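PDB 6NDQ: lytic polysaccharide monooxygenase from [Kitasatospora] papulosa, which probably cleaves recalcitrant polysaccharides such as cellulose by copper-dependent oxidation of their glycosidic bonds. Local coordinates for residues V100-Q105 with T166-S171; F113-T118 with Q135-T140. All coordinates share one frame; numbering follows the deposited sequence.

Contact 1: residues V100-Q105 with T166-S171; sequences VKLYDQ and TIWQAS
Asp104 sets its carboxylate against the benzo edge of Trp168, the tight part of this contact. The two side chains meet at about a right angle, with CG of Asp104 3.5 Å from CH2 of Trp168 and OD2 of Asp104 equally close, 3.5 Å, to CZ2 of Trp168. OD1 lies in the plane of the indole and OD2 near it, while the carboxylate itself is turned 62° from that plane. Trp168 reaches this far because its CG is anti to the backbone N (chi1 168°), which sends the six-membered ring across the gap. Farther in, CD2 of Leu102 packs obliquely at 3.9 Å from CE3 of Trp168. The looser end is at Val100, whose CG1 touches OG1 of Thr166 at 3.7 Å, while on the outer side of strand 97-104 Tyr103 points away and is partly exposed. The strands, with axes 10.1 Å apart, belong to the two facing sheets of the β-sandwich characteristic of these monooxygenases, and the contact is made by side chains alone. Tyr149 and the backbone N of His108 both bind OD2 of Asp104, whereas NE1 of Trp168 is taken up by Gly109 O. With an alanine in place of Asp104, Tyr149 and the His108 amide would probably lose their shared partner and the indole edge would face a gap. A buried carboxylate held in this way is likely to be well compensated, with the slightly positive C-H rim of the indole complementing its two hydrogen bonds.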
# COMPACT_ATOMS: atom_id res chain seq x y z
N VAL A 100 11.09 -1.67 -3.11
CA VAL A 100 9.77 -2.14 -2.69
C VAL A 100 9.80 -3.65 -2.73
O VAL A 100 10.11 -4.25 -3.78
CB VAL A 100 8.66 -1.57 -3.58
CG1 VAL A 100 7.35 -2.24 -3.23
CG2 VAL A 100 8.54 -0.06 -3.41
N LYS A 101 9.48 -4.28 -1.61
CA LYS A 101 9.60 -5.72 -1.43
C LYS A 101 8.21 -6.28 -1.23
O LYS A 101 7.51 -5.88 -0.28
CB LYS A 101 10.50 -6.04 -0.24
CG LYS A 101 10.87 -7.50 -0.11
CD LYS A 101 11.80 -7.70 1.08
CE LYS A 101 11.51 -8.99 1.78
NZ LYS A 101 12.63 -9.94 1.60
N LEU A 102 7.78 -7.17 -2.13
CA LEU A 102 6.51 -7.86 -1.97
C LEU A 102 6.75 -9.28 -1.46
O LEU A 102 7.84 -9.85 -1.62
CB LEU A 102 5.71 -7.88 -3.28
CG LEU A 102 5.23 -6.48 -3.71
CD1 LEU A 102 6.23 -5.86 -4.67
CD2 LEU A 102 3.78 -6.44 -4.29
N TYR A 103 5.74 -9.80 -0.76
CA TYR A 103 5.68 -11.20 -0.37
C TYR A 103 4.46 -11.84 -1.02
O TYR A 103 3.35 -11.32 -0.91
CB TYR A 103 5.63 -11.35 1.15
CG TYR A 103 5.53 -12.79 1.55
CD1 TYR A 103 6.59 -13.66 1.32
CD2 TYR A 103 4.39 -13.30 2.13
CE1 TYR A 103 6.52 -14.98 1.67
CE2 TYR A 103 4.30 -14.63 2.49
CZ TYR A 103 5.37 -15.46 2.26
OH TYR A 103 5.31 -16.80 2.61
N ASP A 104 4.68 -12.98 -1.70
CA ASP A 104 3.67 -13.67 -2.49
C ASP A 104 3.75 -15.15 -2.16
O ASP A 104 4.49 -15.89 -2.82
CB ASP A 104 3.89 -13.42 -3.97
CG ASP A 104 2.97 -14.25 -4.85
OD1 ASP A 104 1.99 -14.84 -4.33
OD2 ASP A 104 3.21 -14.28 -6.07
N GLN A 105 2.99 -15.58 -1.16
CA GLN A 105 3.08 -16.97 -0.71
C GLN A 105 2.96 -17.94 -1.87
O GLN A 105 3.78 -18.86 -2.02
CB GLN A 105 2.02 -17.25 0.35
CG GLN A 105 2.13 -18.64 0.96
CD GLN A 105 1.64 -19.73 0.03
OE1 GLN A 105 0.66 -19.54 -0.70
NE2 GLN A 105 2.32 -20.88 0.03
N THR A 166 1.87 0.95 -4.72
CA THR A 166 2.38 -0.14 -5.55
C THR A 166 1.21 -0.88 -6.19
O THR A 166 0.27 -1.27 -5.49
CB THR A 166 3.24 -1.11 -4.74
OG1 THR A 166 4.32 -0.37 -4.13
CG2 THR A 166 3.80 -2.22 -5.66
N ILE A 167 1.27 -1.04 -7.50
CA ILE A 167 0.25 -1.78 -8.25
C ILE A 167 0.90 -3.06 -8.78
O ILE A 167 1.88 -3.01 -9.54
CB ILE A 167 -0.34 -0.96 -9.40
CG1 ILE A 167 -1.00 0.32 -8.89
CG2 ILE A 167 -1.36 -1.80 -10.13
CD1 ILE A 167 -1.72 1.12 -9.97
N TRP A 168 0.32 -4.20 -8.40
CA TRP A 168 0.84 -5.53 -8.71
C TRP A 168 -0.16 -6.22 -9.61
O TRP A 168 -1.26 -6.58 -9.17
CB TRP A 168 1.08 -6.33 -7.43
CG TRP A 168 1.35 -7.81 -7.62
CD1 TRP A 168 1.80 -8.44 -8.75
CD2 TRP A 168 1.23 -8.83 -6.62
NE1 TRP A 168 1.93 -9.79 -8.52
CE2 TRP A 168 1.59 -10.06 -7.22
CE3 TRP A 168 0.83 -8.84 -5.28
CZ2 TRP A 168 1.58 -11.26 -6.53
CZ3 TRP A 168 0.81 -10.05 -4.60
CH2 TRP A 168 1.19 -11.24 -5.22
N GLN A 169 0.22 -6.41 -10.87
CA GLN A 169 -0.59 -7.17 -11.82
C GLN A 169 -0.13 -8.63 -11.78
O GLN A 169 0.95 -8.96 -12.30
CB GLN A 169 -0.47 -6.58 -13.22
CG GLN A 169 -1.29 -7.32 -14.26
CD GLN A 169 -2.77 -7.26 -13.97
OE1 GLN A 169 -3.31 -6.21 -13.62
NE2 GLN A 169 -3.45 -8.40 -14.12
N ALA A 170 -0.95 -9.49 -11.19
CA ALA A 170 -0.55 -10.88 -11.02
C ALA A 170 -0.57 -11.60 -12.36
O ALA A 170 -1.27 -11.21 -13.30
CB ALA A 170 -1.47 -11.59 -10.02
N SER A 171 0.23 -12.67 -12.45
CA SER A 171 0.40 -13.37 -13.72
C SER A 171 -0.57 -14.52 -13.91
O SER A 171 -0.83 -14.91 -15.06
CB SER A 171 1.83 -13.91 -13.85
OG SER A 171 2.75 -12.84 -14.05

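Contact 2: residues F113-T118 with Q135-T140; sequences FQVYVT and QLVAET
Val115 and Ala138 exchange two backbone hydrogen bonds, the first from Val115 N to Ala138 O at 2.8 Å and essentially straight (179°). The returning carbonyl, Val115 O, is gripped twice, by Val137 N at 2.8 Å and by Ala138 N at 3.1 Å. Two successive residues facing one is a classic β bulge, which shifts the antiparallel register by one between Val115 and Tyr116. On one side of it Val117 and Gln135 form a regular hydrogen-bonded pair. At the other end Thr140 N donates to Phe113 O, and OG1 of Thr140, placed between its own N and carbonyl carbon by chi1 74°, accepts from Phe113 N at 3.0 Å. The same hydroxyl oxygen sits in the plane of the Phe113 ring, at its edge.

Gln114 and Glu139 lie side by side on the face shared with Tyr116 and Leu136. Their link, NE2 of Gln114 to OE2 of Glu139, is weak at 3.3 Å although straight, and the amide and carboxylate planes are almost perpendicular. The hydroxyl of Tyr116 donates to OE1 of Gln114 from above the amide plane, not along a lone pair. Leu136 covers one face of the Tyr116 ring in a CH-pi contact, its CD1 4.0 Å from the ring centroid. On the other face of the sheet CB of Val115 meets CB of Ala138 at 3.9 Å, and CG1 of Val117, on the same face, meets CG1 of the bulge residue Val137 at 3.7 Å.

The bulged pair lies at the margin of the larger sheet: strand 160-170 pairs with strand 110-118 across from strand 134-139, and Val153 of strand 148-154, in the facing sheet, packs on Val137 and Ala138.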
# COMPACT_ATOMS: atom_id res chain seq x y z
N PHE A 113 4.85 -4.40 -12.48
CA PHE A 113 4.57 -3.56 -11.33
C PHE A 113 4.66 -2.09 -11.73
O PHE A 113 5.57 -1.68 -12.46
CB PHE A 113 5.59 -3.78 -10.23
CG PHE A 113 5.56 -5.15 -9.62
CD1 PHE A 113 4.71 -5.43 -8.56
CD2 PHE A 113 6.43 -6.12 -10.05
CE1 PHE A 113 4.70 -6.69 -7.97
CE2 PHE A 113 6.44 -7.38 -9.47
CZ PHE A 113 5.57 -7.67 -8.43
N GLN A 114 3.75 -1.28 -11.18
CA GLN A 114 3.88 0.17 -11.20
C GLN A 114 4.06 0.66 -9.78
O GLN A 114 3.34 0.23 -8.88
CB GLN A 114 2.65 0.81 -11.84
CG GLN A 114 2.53 0.42 -13.31
CD GLN A 114 1.25 0.93 -13.94
OE1 GLN A 114 0.26 1.18 -13.26
NE2 GLN A 114 1.27 1.11 -15.25
N VAL A 115 5.05 1.53 -9.56
CA VAL A 115 5.21 2.19 -8.28
C VAL A 115 5.02 3.68 -8.50
O VAL A 115 5.72 4.28 -9.33
CB VAL A 115 6.57 1.90 -7.64
CG1 VAL A 115 6.68 2.64 -6.29
CG2 VAL A 115 6.74 0.41 -7.45
N TYR A 116 4.08 4.27 -7.78
CA TYR A 116 3.83 5.70 -7.75
C TYR A 116 4.22 6.24 -6.38
O TYR A 116 4.21 5.50 -5.39
CB TYR A 116 2.35 6.03 -7.99
CG TYR A 116 1.77 5.58 -9.31
CD1 TYR A 116 1.31 4.29 -9.49
CD2 TYR A 116 1.67 6.48 -10.36
CE1 TYR A 116 0.77 3.88 -10.71
CE2 TYR A 116 1.11 6.09 -11.57
CZ TYR A 116 0.68 4.79 -11.74
OH TYR A 116 0.14 4.41 -12.95
N VAL A 117 4.54 7.53 -6.32
CA VAL A 117 4.69 8.20 -5.02
C VAL A 117 3.93 9.52 -5.04
O VAL A 117 3.83 10.17 -6.09
CB VAL A 117 6.17 8.41 -4.68
CG1 VAL A 117 6.78 9.51 -5.54
CG2 VAL A 117 6.30 8.77 -3.19
N THR A 118 3.38 9.91 -3.88
CA THR A 118 2.72 11.21 -3.76
C THR A 118 3.70 12.35 -4.04
O THR A 118 4.85 12.34 -3.58
CB THR A 118 2.05 11.40 -2.38
OG1 THR A 118 3.01 11.29 -1.30
CG2 THR A 118 0.94 10.41 -2.15
N GLN A 135 2.81 10.45 -8.78
CA GLN A 135 3.81 10.51 -9.84
C GLN A 135 4.38 9.11 -9.98
O GLN A 135 4.79 8.51 -8.99
CB GLN A 135 4.94 11.50 -9.51
CG GLN A 135 4.49 12.95 -9.43
CD GLN A 135 5.61 13.91 -9.02
OE1 GLN A 135 6.24 13.75 -7.97
NE2 GLN A 135 5.84 14.93 -9.85
N LEU A 136 4.41 8.59 -11.21
CA LEU A 136 4.96 7.26 -11.44
C LEU A 136 6.48 7.31 -11.32
O LEU A 136 7.13 8.10 -12.01
CB LEU A 136 4.56 6.75 -12.83
CG LEU A 136 5.10 5.41 -13.35
CD1 LEU A 136 4.39 4.23 -12.76
CD2 LEU A 136 5.07 5.32 -14.90
N VAL A 137 7.05 6.49 -10.44
CA VAL A 137 8.49 6.51 -10.24
C VAL A 137 9.18 5.20 -10.61
O VAL A 137 10.39 5.23 -10.90
CB VAL A 137 8.88 6.93 -8.79
CG1 VAL A 137 8.58 8.42 -8.55
CG2 VAL A 137 8.21 6.05 -7.76
N ALA A 138 8.49 4.07 -10.65
CA ALA A 138 9.10 2.84 -11.15
C ALA A 138 8.05 2.08 -11.97
O ALA A 138 6.86 2.13 -11.65
CB ALA A 138 9.63 1.96 -10.00
N GLU A 139 8.50 1.42 -13.04
CA GLU A 139 7.62 0.53 -13.77
C GLU A 139 8.46 -0.61 -14.34
O GLU A 139 9.50 -0.36 -14.94
CB GLU A 139 6.87 1.23 -14.90
CG GLU A 139 5.81 0.33 -15.48
CD GLU A 139 4.88 1.03 -16.45
OE1 GLU A 139 5.04 2.25 -16.67
OE2 GLU A 139 4.00 0.33 -17.01
N THR A 140 8.00 -1.84 -14.15
CA THR A 140 8.82 -2.99 -14.47
C THR A 140 8.18 -3.82 -15.56
O THR A 140 7.02 -3.64 -15.93
CB THR A 140 9.04 -3.90 -13.26
OG1 THR A 140 7.84 -4.63 -12.99
CG2 THR A 140 9.48 -3.10 -12.01

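Overall arrangement
The two contacts, with centres about 13 Å apart, share the larger sheet: contact 1 joins it to the facing sheet, contact 2 extends it by one strand. Strands 160-170 and 110-118 are neighbours there, and Ile167 N lies 2.8 Å from Gln114 O, a probable hydrogen bond. Phe113 bridges the contacts: its ring stacks on Trp168 and its CE1 lies 3.7 Å from CD1 of Leu102, so the buried side-chain layer of contact 1 runs on into contact 2. In this family copper is held by a histidine brace, formed by the amino-terminal histidine and a second histidine, and probably so here; contact 1 is linked to that end through strand 2-6, which pairs with strand 97-104.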